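Local structure of maltose-binding protein MalE1 (Thermotoga maritima, 6DTU) at residues P3-V14 and G29-F39; F39-L47 and I59-L69. The protein binds maltotetraose in the cleft between two lobes, and probably serves as the maltodextrin-capturing component of a carbohydrate transport system. One frame throughout, in Å; residues are numbered along the deposited sequence.

Contact 1. Residues P3-V14 and G29-F39; sequences PKLTIWCSEKQV and GVEVEVQYVNF. With GLC (alpha-D-glucopyranose), chain C; GLC (alpha-D-glucopyranose), chain B.
Ser10 OG, on a residue whose CB leans against Phe39 CB at 4.1 Å, is gripped twice. The O2 hydroxyl of the chain C glucose donates to it at 2.7 Å, and the backbone N of Lys12 donates from within the same turn, an ST turn that fixes the hydroxyl for the sugar. Phe39 completes this end: O4 of the same glucose sits over one ring face, offset toward the rim, while O4 of the chain B glucose comes up at the edge, 3.4 Å from Phe39 CE2.

Away from the sugar the two chains run as a parallel pair. Leu5, Ile7 and Cys9 each give N-H and C=O to Glu31, Glu33, Gln35 and Val37, with Ile7 N to Glu33 O at 2.8 Å. Leu5, Ile7 and Cys9 share one face of the sheet with Val32 and Val34, where Cys9 SG meets Val34 CG1 at 3.7 Å. On the Thr6 and Trp8 face, Val37 CG2 stands over the five-membered ring of Trp8, 4.0 Å from its centroid, as a CH-pi contact. Gln35 CG is anti to its own N (chi1 173°), then the chain bends at chi2, and NE2 bonds Tyr36 O at 2.8 Å. Phe46 of helix 39-49 also touches the Trp8 indole.

Strand 31-36 pairs with 4-9 alone, at the sheet edge, and helix 14-28 joins the two: a beta-alpha-beta crossover of the periplasmic binding protein fold, whose strand ends deliver Ser10 and Phe39 to the glycan pocket.

Contact 2. Residues F39-L47 and I59-L69; sequences FQDIKSKFL and IVGAHDWVGEL. With GLC (alpha-D-glucopyranose), chain D; GLC (alpha-D-glucopyranose), chain E; GLC (alpha-D-glucopyranose), chain B; GLC (alpha-D-glucopyranose), chain C.
Trp65 has its indole clamped between Lys43 and the backbone of its own segment. On one face lies the aliphatic part of Lys43, with CD 4.0 Å from the five-membered ring centroid in a CH-pi contact; on the opposite face the backbone crosses the ring, with Ala62 N over its centre. A side chain at Gly61 would run straight into Trp65 CH2, which makes glycine fitting there.

Lys43 slides past the indole and then bends at chi3 (68°) and again at chi4, which carries NZ to Glu68 OE1. This salt bridge, 2.7 Å from NZ to OE1, uses the syn side of the carboxylate. The far rim of the indole is wedged by Ile42, whose CG2 reaches Trp65 CH2 at 3.4 Å, and by Phe39, whose CZ meets CZ2 at 3.7 Å with the two rings turned 35° apart.

The polar edge serves the sugar. Trp65 NE1 donates to O3 of the chain D glucose at 2.9 Å, and that O3 in turn donates to Asp64 OD2, while O2 of the same glucose donates to Asp64 OD1 at 2.7 Å. Gln40 O receives O3 of the chain E glucose. With an alanine at Trp65, the chain D O3 would probably lose its N-H donor, and the Lys43 methylenes, Ile42 and Phe39 the surface they pack on.

Further along the helix, Ile59 CD1 stands over the Phe46 ring, 4.0 Å from its centroid, and Leu69 CD2 comes to that ring's edge. Helix 39-49 thus packs across strand 58-62, which lies between strands 4-9 and 260-268, and against helix 66-71.

Contact 1 runs straight into contact 2: strand 31-36 is followed by helix 39-49, and Phe39 belongs to both. Their centres are about 14 Å apart. Strand 4-9 lies between strands 31-36 and 58-62, and Trp8 O is 3.0 Å from Val60 N, probably a hydrogen bond. Nearby, Val37 CG1 packs on Ile42 CG1 at 3.7 Å, and Trp8 CH2 lies 3.4 Å from Lys45 CD. Together the contacts line one wall of the maltotetraose site: 3-14 with 29-39 meets the chain C and B glucoses, while 39-47 with 59-69 extends the wall to chains D and E. Arg301, Glu109 and Glu154 add further hydrogen bonds to the sugar.

Contact 1. Residues P3-V14 and G29-F39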
loop_
_atom_site.group_PDB
_atom_site.type_symbol
_atom_site.label_atom_id
_atom_site.label_comp_id
_atom_site.label_asym_id
_atom_site.label_seq_id
_atom_site.Cartn_x
_atom_site.Cartn_y
_atom_site.Cartn_z
ATOM N N PRO A 3 26.121 20.710 0.626
ATOM C CA PRO A 3 24.676 20.663 0.861
ATOM C C PRO A 3 24.274 19.264 1.303
ATOM O O PRO A 3 25.052 18.310 1.222
ATOM C CB PRO A 3 24.102 20.976 -0.523
ATOM C CG PRO A 3 25.064 20.304 -1.436
ATOM C CD PRO A 3 26.451 20.489 -0.788
ATOM N N LYS A 4 23.027 19.149 1.751
ATOM C CA LYS A 4 22.507 17.894 2.276
ATOM C C LYS A 4 21.101 17.652 1.754
ATOM O O LYS A 4 20.292 18.585 1.671
ATOM C CB LYS A 4 22.452 17.972 3.809
ATOM C CG LYS A 4 21.952 16.736 4.509
ATOM C CD LYS A 4 22.019 16.988 6.010
ATOM C CE LYS A 4 21.560 15.839 6.795
ATOM N NZ LYS A 4 21.854 16.105 8.235
ATOM N N LEU A 5 20.821 16.394 1.415
ATOM C CA LEU A 5 19.466 15.922 1.141
ATOM C C LEU A 5 19.064 14.905 2.190
ATOM O O LEU A 5 19.774 13.914 2.415
ATOM C CB LEU A 5 19.364 15.257 -0.229
ATOM C CG LEU A 5 19.636 16.144 -1.450
ATOM C CD1 LEU A 5 19.589 15.318 -2.700
ATOM C CD2 LEU A 5 18.648 17.310 -1.484
ATOM N N THR A 6 17.930 15.156 2.833
ATOM C CA THR A 6 17.349 14.241 3.805
ATOM C C THR A 6 16.109 13.592 3.211
ATOM O O THR A 6 15.264 14.275 2.615
ATOM C CB THR A 6 17.005 14.995 5.082
ATOM O OG1 THR A 6 18.216 15.548 5.620
ATOM C CG2 THR A 6 16.404 14.023 6.114
ATOM N N ILE A 7 16.004 12.275 3.371
ATOM C CA ILE A 7 14.902 11.476 2.852
ATOM C C ILE A 7 14.216 10.815 4.031
ATOM O O ILE A 7 14.893 10.228 4.882
ATOM C CB ILE A 7 15.456 10.364 1.944
ATOM C CG1 ILE A 7 16.320 10.947 0.824
ATOM C CG2 ILE A 7 14.325 9.500 1.389
ATOM C CD1 ILE A 7 17.125 9.888 0.082
ATOM N N TRP A 8 12.886 10.862 4.058
ATOM C CA TRP A 8 12.075 10.061 4.973
ATOM C C TRP A 8 11.491 8.893 4.194
ATOM O O TRP A 8 10.899 9.084 3.125
ATOM C CB TRP A 8 10.905 10.856 5.570
ATOM C CG TRP A 8 11.276 11.935 6.512
ATOM C CD1 TRP A 8 12.527 12.185 7.037
ATOM C CD2 TRP A 8 10.398 12.914 7.067
ATOM N NE1 TRP A 8 12.473 13.272 7.873
ATOM C CE2 TRP A 8 11.175 13.728 7.924
ATOM C CE3 TRP A 8 9.020 13.165 6.949
ATOM C CZ2 TRP A 8 10.628 14.801 8.632
ATOM C CZ3 TRP A 8 8.477 14.231 7.653
ATOM C CH2 TRP A 8 9.282 15.029 8.493
ATOM N N CYS A 9 11.644 7.700 4.724
ATOM C CA CYS A 9 11.066 6.527 4.078
ATOM C C CYS A 9 10.770 5.495 5.147
ATOM O O CYS A 9 11.267 5.576 6.275
ATOM C CB CYS A 9 11.983 5.942 2.991
ATOM S SG CYS A 9 13.551 5.308 3.603
ATOM N N SER A 10 9.983 4.503 4.765
ATOM C CA SER A 10 9.684 3.422 5.686
ATOM C C SER A 10 10.910 2.531 5.864
ATOM O O SER A 10 11.939 2.695 5.214
ATOM C CB SER A 10 8.513 2.588 5.162
ATOM O OG SER A 10 8.979 1.640 4.220
ATOM N N GLU A 11 10.780 1.520 6.729
ATOM C CA GLU A 11 11.911 0.633 6.966
ATOM C C GLU A 11 12.338 -0.129 5.717
ATOM O O GLU A 11 13.507 -0.505 5.606
ATOM C CB GLU A 11 11.613 -0.360 8.099
ATOM C CG GLU A 11 10.596 -1.421 7.763
ATOM C CD GLU A 11 9.238 -1.055 8.265
ATOM O OE1 GLU A 11 9.013 0.159 8.447
ATOM O OE2 GLU A 11 8.405 -1.964 8.499
ATOM N N LYS A 12 11.420 -0.336 4.768
ATOM C CA LYS A 12 11.711 -1.216 3.643
ATOM C C LYS A 12 12.770 -0.639 2.713
ATOM O O LYS A 12 13.529 -1.399 2.112
ATOM C CB LYS A 12 10.431 -1.525 2.859
ATOM C CG LYS A 12 9.318 -2.191 3.691
ATOM C CD LYS A 12 9.757 -3.533 4.308
ATOM C CE LYS A 12 8.630 -4.171 5.105
ATOM N NZ LYS A 12 9.016 -5.531 5.602
ATOM N N GLN A 13 12.833 0.683 2.576
ATOM C CA GLN A 13 13.710 1.327 1.610
ATOM C C GLN A 13 14.990 1.864 2.223
ATOM O O GLN A 13 15.847 2.353 1.477
ATOM C CB GLN A 13 12.981 2.462 0.862
ATOM C CG GLN A 13 11.663 2.090 0.196
ATOM C CD GLN A 13 10.461 2.335 1.076
ATOM O OE1 GLN A 13 10.591 2.604 2.268
ATOM N NE2 GLN A 13 9.288 2.222 0.504
ATOM N N VAL A 14 15.172 1.743 3.547
ATOM C CA VAL A 14 16.293 2.429 4.199
ATOM C C VAL A 14 17.635 1.927 3.669
ATOM O O VAL A 14 18.514 2.723 3.326
ATOM C CB VAL A 14 16.214 2.285 5.730
ATOM C CG1 VAL A 14 17.556 2.690 6.329
ATOM C CG2 VAL A 14 15.047 3.089 6.316
ATOM N N GLY A 29 29.784 14.964 -3.587
ATOM C CA GLY A 29 29.998 15.688 -2.351
ATOM C C GLY A 29 28.743 16.162 -1.652
ATOM O O GLY A 29 28.838 16.934 -0.697
ATOM N N VAL A 30 27.593 15.687 -2.080
ATOM C CA VAL A 30 26.305 16.053 -1.514
ATOM C C VAL A 30 26.010 15.029 -0.431
ATOM O O VAL A 30 26.031 13.820 -0.689
ATOM C CB VAL A 30 25.228 16.016 -2.612
ATOM C CG1 VAL A 30 23.827 16.213 -2.038
ATOM C CG2 VAL A 30 25.526 17.062 -3.702
ATOM N N GLU A 31 25.800 15.494 0.797
ATOM C CA GLU A 31 25.476 14.564 1.866
ATOM C C GLU A 31 24.064 14.051 1.663
ATOM O O GLU A 31 23.156 14.815 1.332
ATOM C CB GLU A 31 25.575 15.260 3.221
ATOM C CG GLU A 31 25.520 14.319 4.371
ATOM C CD GLU A 31 26.880 13.649 4.537
ATOM O OE1 GLU A 31 27.894 14.255 4.103
ATOM O OE2 GLU A 31 26.937 12.523 5.086
ATOM N N VAL A 32 23.875 12.750 1.830
ATOM C CA VAL A 32 22.541 12.169 1.739
ATOM C C VAL A 32 22.237 11.435 3.037
ATOM O O VAL A 32 23.024 10.598 3.499
ATOM C CB VAL A 32 22.378 11.260 0.507
ATOM C CG1 VAL A 32 20.922 10.785 0.408
ATOM C CG2 VAL A 32 22.797 12.010 -0.780
ATOM N N GLU A 33 21.082 11.728 3.611
ATOM C CA GLU A 33 20.725 11.201 4.915
ATOM C C GLU A 33 19.381 10.510 4.783
ATOM O O GLU A 33 18.397 11.132 4.372
ATOM C CB GLU A 33 20.643 12.340 5.913
ATOM C CG GLU A 33 20.022 11.930 7.208
ATOM C CD GLU A 33 20.115 13.027 8.210
ATOM O OE1 GLU A 33 21.244 13.483 8.440
ATOM O OE2 GLU A 33 19.069 13.442 8.739
ATOM N N VAL A 34 19.349 9.226 5.099
ATOM C CA VAL A 34 18.126 8.449 5.008
ATOM C C VAL A 34 17.593 8.218 6.419
ATOM O O VAL A 34 18.225 7.529 7.238
ATOM C CB VAL A 34 18.372 7.116 4.285
ATOM C CG1 VAL A 34 17.081 6.344 4.205
ATOM C CG2 VAL A 34 18.973 7.361 2.884
ATOM N N GLN A 35 16.403 8.754 6.683
ATOM C CA GLN A 35 15.772 8.709 7.996
ATOM C C GLN A 35 14.536 7.812 7.930
ATOM O O GLN A 35 13.560 8.139 7.241
ATOM C CB GLN A 35 15.338 10.125 8.377
ATOM C CG GLN A 35 14.502 10.237 9.657
ATOM C CD GLN A 35 15.234 9.778 10.889
ATOM O OE1 GLN A 35 16.149 10.454 11.361
ATOM N NE2 GLN A 35 14.863 8.608 11.402
ATOM N N TYR A 36 14.561 6.716 8.690
ATOM C CA TYR A 36 13.388 5.868 8.857
ATOM C C TYR A 36 12.266 6.640 9.527
ATOM O O TYR A 36 12.480 7.323 10.533
ATOM C CB TYR A 36 13.725 4.649 9.730
ATOM C CG TYR A 36 12.482 4.055 10.400
ATOM C CD1 TYR A 36 11.494 3.405 9.647
ATOM C CD2 TYR A 36 12.258 4.208 11.764
ATOM C CE1 TYR A 36 10.353 2.887 10.235
ATOM C CE2 TYR A 36 11.114 3.689 12.355
ATOM C CZ TYR A 36 10.164 3.037 11.587
ATOM O OH TYR A 36 9.019 2.526 12.182
ATOM N N VAL A 37 11.069 6.539 8.958
ATOM C CA VAL A 37 9.844 7.027 9.587
ATOM C C VAL A 37 8.789 5.947 9.385
ATOM O O VAL A 37 8.657 5.400 8.285
ATOM C CB VAL A 37 9.371 8.374 8.990
ATOM C CG1 VAL A 37 8.113 8.851 9.667
ATOM C CG2 VAL A 37 10.472 9.445 9.073
ATOM N N ASN A 38 8.050 5.615 10.439
ATOM C CA ASN A 38 6.953 4.667 10.288
ATOM C C ASN A 38 6.027 5.111 9.162
ATOM O O ASN A 38 5.669 6.288 9.068
ATOM C CB ASN A 38 6.181 4.643 11.607
ATOM C CG ASN A 38 5.015 3.671 11.600
ATOM O OD1 ASN A 38 5.110 2.544 11.114
ATOM N ND2 ASN A 38 3.872 4.136 12.115
ATOM N N PHE A 39 5.657 4.166 8.291
ATOM C CA PHE A 39 4.965 4.532 7.060
ATOM C C PHE A 39 3.715 5.368 7.326
ATOM O O PHE A 39 3.502 6.402 6.684
ATOM C CB PHE A 39 4.615 3.298 6.234
ATOM C CG PHE A 39 3.829 3.641 5.000
ATOM C CD1 PHE A 39 4.480 4.074 3.858
ATOM C CD2 PHE A 39 2.443 3.624 5.016
ATOM C CE1 PHE A 39 3.780 4.424 2.723
ATOM C CE2 PHE A 39 1.742 3.989 3.892
ATOM C CZ PHE A 39 2.398 4.384 2.745
HETATM C C1 GLC C . 5.995 -0.674 4.923
HETATM C C2 GLC C . 5.803 -0.440 3.477
HETATM C C3 GLC C . 4.537 0.258 3.193
HETATM C C4 GLC C . 3.373 -0.493 3.740
HETATM C C5 GLC C . 3.510 -0.644 5.279
HETATM C C6 GLC C . 2.566 -1.503 5.853
HETATM O O1 GLC C . 6.142 0.540 5.587
HETATM O O2 GLC C . 6.945 0.355 3.020
HETATM O O3 GLC C . 4.443 0.376 1.727
HETATM O O4 GLC C . 2.144 0.225 3.448
HETATM O O5 GLC C . 4.852 -1.364 5.490
HETATM O O6 GLC C . 2.701 -1.446 7.277
HETATM C C1 GLC B . 1.221 -0.583 2.780
HETATM C C2 GLC B . 0.785 0.110 1.541
HETATM C C3 GLC B . 0.225 1.425 1.840
HETATM C C4 GLC B . -0.947 1.321 2.795
HETATM C C5 GLC B . -0.559 0.563 4.100
HETATM C C6 GLC B . -1.697 0.224 4.905
HETATM O O2 GLC B . 1.978 0.323 0.730
HETATM O O3 GLC B . -0.308 2.051 0.614
HETATM O O4 GLC B . -1.367 2.665 3.218
HETATM O O5 GLC B . 0.061 -0.756 3.658
HETATM O O6 GLC B . -1.238 -0.168 6.189
HETATM O O HOH W 1 8.246 -0.232 11.052
#

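Contact 2. Residues F39-L47 and I59-L69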
loop_
_atom_site.group_PDB
_atom_site.type_symbol
_atom_site.label_atom_id
_atom_site.label_comp_id
_atom_site.label_asym_id
_atom_site.label_seq_id
_atom_site.Cartn_x
_atom_site.Cartn_y
_atom_site.Cartn_z
ATOM N N PHE A 39 5.657 4.166 8.291
ATOM C CA PHE A 39 4.965 4.532 7.060
ATOM C C PHE A 39 3.715 5.368 7.326
ATOM O O PHE A 39 3.502 6.402 6.684
ATOM C CB PHE A 39 4.615 3.298 6.234
ATOM C CG PHE A 39 3.829 3.641 5.000
ATOM C CD1 PHE A 39 4.480 4.074 3.858
ATOM C CD2 PHE A 39 2.443 3.624 5.016
ATOM C CE1 PHE A 39 3.780 4.424 2.723
ATOM C CE2 PHE A 39 1.742 3.989 3.892
ATOM C CZ PHE A 39 2.398 4.384 2.745
ATOM N N GLN A 40 2.858 4.915 8.248
ATOM C CA GLN A 40 1.618 5.624 8.563
ATOM C C GLN A 40 1.862 6.973 9.209
ATOM O O GLN A 40 0.901 7.724 9.403
ATOM C CB GLN A 40 0.777 4.849 9.579
ATOM C CG GLN A 40 0.244 3.493 9.157
ATOM C CD GLN A 40 -1.055 3.525 8.393
ATOM O OE1 GLN A 40 -1.091 3.187 7.211
ATOM N NE2 GLN A 40 -2.144 3.890 9.073
ATOM N N ASP A 41 3.103 7.282 9.569
ATOM C CA ASP A 41 3.434 8.564 10.167
ATOM C C ASP A 41 4.127 9.516 9.206
ATOM O O ASP A 41 4.283 10.694 9.533
ATOM C CB ASP A 41 4.289 8.358 11.432
ATOM C CG ASP A 41 3.489 7.750 12.568
ATOM O OD1 ASP A 41 2.271 8.003 12.623
ATOM O OD2 ASP A 41 4.064 6.997 13.370
ATOM N N ILE A 42 4.513 9.060 8.012
ATOM C CA ILE A 42 5.261 9.935 7.116
ATOM C C ILE A 42 4.440 11.155 6.725
ATOM O O ILE A 42 4.923 12.296 6.793
ATOM C CB ILE A 42 5.747 9.164 5.873
ATOM C CG1 ILE A 42 6.809 8.139 6.262
ATOM C CG2 ILE A 42 6.269 10.129 4.804
ATOM C CD1 ILE A 42 7.242 7.247 5.083
ATOM N N LYS A 43 3.213 10.933 6.251
ATOM C CA LYS A 43 2.430 12.060 5.742
ATOM C C LYS A 43 2.030 13.017 6.853
ATOM O O LYS A 43 2.062 14.244 6.669
ATOM C CB LYS A 43 1.192 11.602 4.969
ATOM C CG LYS A 43 0.382 12.801 4.497
ATOM C CD LYS A 43 -0.488 12.485 3.292
ATOM C CE LYS A 43 -1.618 11.533 3.641
ATOM N NZ LYS A 43 -2.622 12.130 4.568
ATOM N N SER A 44 1.607 12.475 7.992
ATOM C CA SER A 44 1.198 13.326 9.105
ATOM C C SER A 44 2.377 14.116 9.661
ATOM O O SER A 44 2.242 15.319 9.936
ATOM C CB SER A 44 0.499 12.488 10.183
ATOM O OG SER A 44 1.303 11.375 10.549
ATOM N N LYS A 45 3.549 13.476 9.778
ATOM C CA LYS A 45 4.748 14.198 10.181
ATOM C C LYS A 45 5.098 15.279 9.168
ATOM O O LYS A 45 5.535 16.374 9.542
ATOM C CB LYS A 45 5.910 13.223 10.366
ATOM C CG LYS A 45 7.162 13.816 11.012
ATOM C CD LYS A 45 8.328 12.837 10.964
ATOM C CE LYS A 45 9.564 13.395 11.677
ATOM N NZ LYS A 45 9.393 13.459 13.144
ATOM N N PHE A 46 4.928 14.985 7.871
ATOM C CA PHE A 46 5.278 15.956 6.842
ATOM C C PHE A 46 4.307 17.134 6.845
ATOM O O PHE A 46 4.718 18.287 6.702
ATOM C CB PHE A 46 5.307 15.243 5.489
ATOM C CG PHE A 46 5.888 16.065 4.394
ATOM C CD1 PHE A 46 7.254 16.300 4.338
ATOM C CD2 PHE A 46 5.073 16.583 3.394
ATOM C CE1 PHE A 46 7.802 17.049 3.326
ATOM C CE2 PHE A 46 5.628 17.343 2.382
ATOM C CZ PHE A 46 6.994 17.563 2.350
ATOM N N LEU A 47 3.018 16.862 7.034
ATOM C CA LEU A 47 2.051 17.953 7.143
ATOM C C LEU A 47 2.410 18.883 8.289
ATOM O O LEU A 47 2.226 20.100 8.192
ATOM C CB LEU A 47 0.648 17.377 7.349
ATOM C CG LEU A 47 0.007 16.722 6.124
ATOM C CD1 LEU A 47 -1.197 15.859 6.546
ATOM C CD2 LEU A 47 -0.428 17.789 5.186
ATOM N N ILE A 59 10.378 12.754 0.376
ATOM C CA ILE A 59 9.633 11.734 1.103
ATOM C C ILE A 59 9.288 10.610 0.138
ATOM O O ILE A 59 9.061 10.830 -1.056
ATOM C CB ILE A 59 8.381 12.274 1.858
ATOM C CG1 ILE A 59 7.367 12.872 0.870
ATOM C CG2 ILE A 59 8.801 13.254 2.942
ATOM C CD1 ILE A 59 6.039 13.259 1.512
ATOM N N VAL A 60 9.243 9.396 0.666
ATOM C CA VAL A 60 8.915 8.214 -0.118
ATOM C C VAL A 60 7.592 7.675 0.400
ATOM O O VAL A 60 7.443 7.439 1.601
ATOM C CB VAL A 60 10.026 7.152 -0.024
ATOM C CG1 VAL A 60 9.680 5.957 -0.891
ATOM C CG2 VAL A 60 11.408 7.742 -0.376
ATOM N N GLY A 61 6.643 7.439 -0.493
ATOM C CA GLY A 61 5.367 6.935 -0.028
ATOM C C GLY A 61 4.387 6.725 -1.149
ATOM O O GLY A 61 4.767 6.597 -2.309
ATOM N N ALA A 62 3.118 6.632 -0.776
ATOM C CA ALA A 62 2.084 6.172 -1.697
ATOM C C ALA A 62 1.392 7.313 -2.423
ATOM O O ALA A 62 1.332 8.450 -1.946
ATOM C CB ALA A 62 1.053 5.307 -0.976
ATOM N N HIS A 63 0.857 6.986 -3.601
ATOM C CA HIS A 63 0.329 8.017 -4.482
ATOM C C HIS A 63 -0.976 8.618 -3.982
ATOM O O HIS A 63 -1.347 9.707 -4.437
ATOM C CB HIS A 63 0.129 7.467 -5.889
ATOM C CG HIS A 63 -1.105 6.638 -6.032
ATOM N ND1 HIS A 63 -1.115 5.278 -5.811
ATOM C CD2 HIS A 63 -2.368 6.974 -6.378
ATOM C CE1 HIS A 63 -2.336 4.812 -6.014
ATOM N NE2 HIS A 63 -3.111 5.817 -6.370
ATOM N N ASP A 64 -1.692 7.945 -3.079
ATOM C CA ASP A 64 -2.913 8.563 -2.557
ATOM C C ASP A 64 -2.621 9.863 -1.826
ATOM O O ASP A 64 -3.533 10.679 -1.661
ATOM C CB ASP A 64 -3.682 7.619 -1.621
ATOM C CG ASP A 64 -2.879 7.226 -0.377
ATOM O OD1 ASP A 64 -1.864 6.520 -0.556
ATOM O OD2 ASP A 64 -3.274 7.611 0.748
ATOM N N TRP A 65 -1.374 10.088 -1.404
ATOM C CA TRP A 65 -1.024 11.326 -0.717
ATOM C C TRP A 65 -0.991 12.530 -1.651
ATOM O O TRP A 65 -1.050 13.664 -1.165
ATOM C CB TRP A 65 0.377 11.225 -0.127
ATOM C CG TRP A 65 0.655 10.088 0.793
ATOM C CD1 TRP A 65 -0.235 9.169 1.284
ATOM C CD2 TRP A 65 1.929 9.764 1.349
ATOM N NE1 TRP A 65 0.416 8.293 2.130
ATOM C CE2 TRP A 65 1.747 8.632 2.178
ATOM C CE3 TRP A 65 3.214 10.319 1.224
ATOM C CZ2 TRP A 65 2.804 8.047 2.898
ATOM C CZ3 TRP A 65 4.269 9.724 1.929
ATOM C CH2 TRP A 65 4.058 8.586 2.723
ATOM N N VAL A 66 -0.915 12.322 -2.970
ATOM C CA VAL A 66 -0.478 13.389 -3.876
ATOM C C VAL A 66 -1.435 14.579 -3.851
ATOM O O VAL A 66 -1.006 15.731 -3.740
ATOM C CB VAL A 66 -0.267 12.852 -5.305
ATOM C CG1 VAL A 66 -0.098 13.998 -6.273
ATOM C CG2 VAL A 66 0.929 11.944 -5.369
ATOM N N GLY A 67 -2.739 14.331 -4.021
ATOM C CA GLY A 67 -3.677 15.444 -4.106
ATOM C C GLY A 67 -3.672 16.340 -2.879
ATOM O O GLY A 67 -3.599 17.565 -2.991
ATOM N N GLU A 68 -3.740 15.740 -1.688
ATOM C CA GLU A 68 -3.693 16.534 -0.463
ATOM C C GLU A 68 -2.404 17.353 -0.384
ATOM O O GLU A 68 -2.434 18.549 -0.078
ATOM C CB GLU A 68 -3.846 15.620 0.751
ATOM C CG GLU A 68 -3.781 16.361 2.083
ATOM C CD GLU A 68 -3.812 15.444 3.283
ATOM O OE1 GLU A 68 -3.601 14.219 3.134
ATOM O OE2 GLU A 68 -4.030 15.956 4.397
ATOM N N LEU A 69 -1.251 16.721 -0.631
ATOM C CA LEU A 69 -0.001 17.455 -0.506
ATOM C C LEU A 69 0.153 18.524 -1.589
ATOM O O LEU A 69 0.721 19.589 -1.323
ATOM C CB LEU A 69 1.178 16.491 -0.474
ATOM C CG LEU A 69 1.180 15.552 0.727
ATOM C CD1 LEU A 69 2.361 14.599 0.641
ATOM C CD2 LEU A 69 1.182 16.279 2.074
HETATM C C1 GLC D . -2.574 3.137 2.709
HETATM C C2 GLC D . -2.407 4.545 2.296
HETATM C C3 GLC D . -2.061 5.427 3.456
HETATM C C4 GLC D . -3.097 5.388 4.510
HETATM C C5 GLC D . -3.314 3.936 5.007
HETATM C C6 GLC D . -4.400 3.835 5.892
HETATM O O2 GLC D . -1.327 4.618 1.323
HETATM O O3 GLC D . -1.897 6.804 2.989
HETATM O O4 GLC D . -2.628 6.198 5.623
HETATM O O5 GLC D . -3.609 3.043 3.761
HETATM O O6 GLC D . -4.486 2.496 6.331
HETATM C C1 GLC E . -3.295 7.438 5.744
HETATM C C2 GLC E . -2.309 8.458 6.156
HETATM C C3 GLC E . -1.857 8.227 7.548
HETATM C C4 GLC E . -2.996 8.194 8.518
HETATM C C5 GLC E . -3.973 7.046 8.177
HETATM C C6 GLC E . -5.127 6.987 9.029
HETATM O O2 GLC E . -1.138 8.386 5.231
HETATM O O3 GLC E . -0.943 9.316 7.892
HETATM O O4 GLC E . -2.479 8.003 9.844
HETATM O O5 GLC E . -4.406 7.316 6.718
HETATM O O6 GLC E . -5.840 8.198 8.927
HETATM C C1 GLC B . 1.221 -0.583 2.780
HETATM C C2 GLC B . 0.785 0.110 1.541
HETATM C C3 GLC B . 0.225 1.425 1.840
HETATM C C4 GLC B . -0.947 1.321 2.795
HETATM C C5 GLC B . -0.559 0.563 4.100
HETATM C C6 GLC B . -1.697 0.224 4.905
HETATM O O2 GLC B . 1.978 0.323 0.730
HETATM O O3 GLC B . -0.308 2.051 0.614
HETATM O O4 GLC B . -1.367 2.665 3.218
HETATM O O5 GLC B . 0.061 -0.756 3.658
HETATM O O6 GLC B . -1.238 -0.168 6.189
HETATM C C1 GLC C . 5.995 -0.674 4.923
HETATM C C2 GLC C . 5.803 -0.440 3.477
HETATM C C3 GLC C . 4.537 0.258 3.193
HETATM C C4 GLC C . 3.373 -0.493 3.740
HETATM C C5 GLC C . 3.510 -0.644 5.279
HETATM C C6 GLC C . 2.566 -1.503 5.853
HETATM O O1 GLC C . 6.142 0.540 5.587
HETATM O O2 GLC C . 6.945 0.355 3.020
HETATM O O3 GLC C . 4.443 0.376 1.727
HETATM O O4 GLC C . 2.144 0.225 3.448
HETATM O O5 GLC C . 4.852 -1.364 5.490
HETATM O O6 GLC C . 2.701 -1.446 7.277
#